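Local coordinates for protein dehydratase, IlvD/Edd family (Caulobacter crescentus, PDB 5OYN) that catalyses the dehydration of D-xylonate to 2-dehydro-3-deoxy-D-arabinonate, and of D-gluconate, using a [2Fe-2S] cluster and magnesium, at residues I403-S406 with S407-G410. Residues are numbered along the deposited sequence; the frame is centred on the assembly and turned at random.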
loop_
_atom_site.group_PDB
_atom_site.type_symbol
_atom_site.label_atom_id
_atom_site.label_comp_id
_atom_site.label_asym_id
_atom_site.label_seq_id
_atom_site.Cartn_x
_atom_site.Cartn_y
_atom_site.Cartn_z
ATOM N N ILE A 403 25.643 35.455 11.456
ATOM C CA ILE A 403 26.697 34.509 11.110
ATOM C C ILE A 403 26.989 34.614 9.623
ATOM O O ILE A 403 26.121 34.978 8.820
ATOM C CB ILE A 403 26.331 33.060 11.490
ATOM C CG1 ILE A 403 24.982 32.673 10.893
ATOM C CG2 ILE A 403 26.324 32.888 12.997
ATOM C CD1 ILE A 403 24.682 31.205 11.048
ATOM N N MET A 404 28.231 34.296 9.262
ATOM C CA MET A 404 28.690 34.342 7.883
ATOM C C MET A 404 29.113 32.948 7.451
ATOM O O MET A 404 29.732 32.214 8.227
ATOM C CB MET A 404 29.851 35.315 7.725
ATOM C CG MET A 404 30.085 35.807 6.304
ATOM S SD MET A 404 31.816 36.241 6.073
ATOM C CE MET A 404 31.891 36.621 4.327
ATOM N N LYS A 405 28.767 32.570 6.217
ATOM C CA LYS A 405 29.103 31.232 5.727
ATOM C C LYS A 405 30.562 31.239 5.298
ATOM O O LYS A 405 30.903 31.557 4.161
ATOM C CB LYS A 405 28.183 30.800 4.592
ATOM C CG LYS A 405 27.997 29.267 4.535
ATOM C CD LYS A 405 26.822 28.798 3.648
ATOM C CE LYS A 405 26.998 27.325 3.253
ATOM N NZ LYS A 405 25.749 26.628 2.777
ATOM N N SER A 406 31.441 30.878 6.230
ATOM C CA SER A 406 32.865 30.895 5.935
ATOM C C SER A 406 33.248 29.804 4.952
ATOM O O SER A 406 34.191 29.987 4.172
ATOM C CB SER A 406 33.666 30.725 7.223
ATOM O OG SER A 406 33.031 31.405 8.288
ATOM N N SER A 407 32.552 28.656 4.988
ATOM C CA SER A 407 32.937 27.494 4.183
ATOM C C SER A 407 32.802 27.748 2.700
ATOM O O SER A 407 33.326 26.974 1.897
ATOM C CB SER A 407 32.093 26.282 4.547
ATOM O OG SER A 407 30.785 26.421 4.038
ATOM N N VAL A 408 32.166 28.847 2.327
ATOM C CA VAL A 408 31.708 29.090 0.974
ATOM C C VAL A 408 32.382 30.304 0.330
ATOM O O VAL A 408 32.125 30.601 -0.845
ATOM C CB VAL A 408 30.168 29.195 0.995
ATOM C CG1 VAL A 408 29.595 30.030 -0.096
ATOM C CG2 VAL A 408 29.566 27.778 0.992
ATOM N N ILE A 409 33.325 30.945 1.026
ATOM C CA ILE A 409 34.067 32.052 0.436
ATOM C C ILE A 409 34.855 31.537 -0.759
ATOM O O ILE A 409 35.722 30.664 -0.627
ATOM C CB ILE A 409 34.988 32.711 1.476
ATOM C CG1 ILE A 409 34.182 33.574 2.447
ATOM C CG2 ILE A 409 36.020 33.578 0.795
ATOM C CD1 ILE A 409 34.726 33.567 3.845
ATOM N N GLY A 410 34.553 32.069 -1.936
ATOM C CA GLY A 410 35.301 31.687 -3.110
ATOM C C GLY A 410 36.646 32.371 -3.165
ATOM O O GLY A 410 36.871 33.403 -2.535
#
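The peptide plane joining Ser-406 to Ser-407 has the backbone N of Ile-409 above one face, just beyond its oxygen end, and the Ile-409 side chain beside the carbonyl oxygen. From well above the plane, Ile-409 N gives Ser-406 O a weak but almost straight hydrogen bond, 3.4 Å long at 175°. Ile-409 CD1, tilted only slightly to that same side, lies 3.6 Å from Ser-406 O. This methyl also meets Met-404 CE tip to tip at 4.2 Å, the two side chains running roughly at right angles. Lys-405 works differently, through its length: with CG anti to the backbone N (chi1 -151°) and the chain extended beyond, its CE comes 3.5 Å from Val-408 CG2, while NZ continues to a weak hydrogen bond with Ala-502 O. Cutting Lys-405 back to an alanine would probably leave the CG2 flank of Val-408 without its aliphatic neighbour and Ala-502 O without this donor. Ser-406 OG turns elsewhere, to a hydrogen bond with Gly-390 O. The example is a type I beta turn over Ser-406 to Ile-409, leading from strand 401-404 towards helix 411-417 in the C-terminal family region, with the Lys-405 side chain about 10 Å from the bound magnesium.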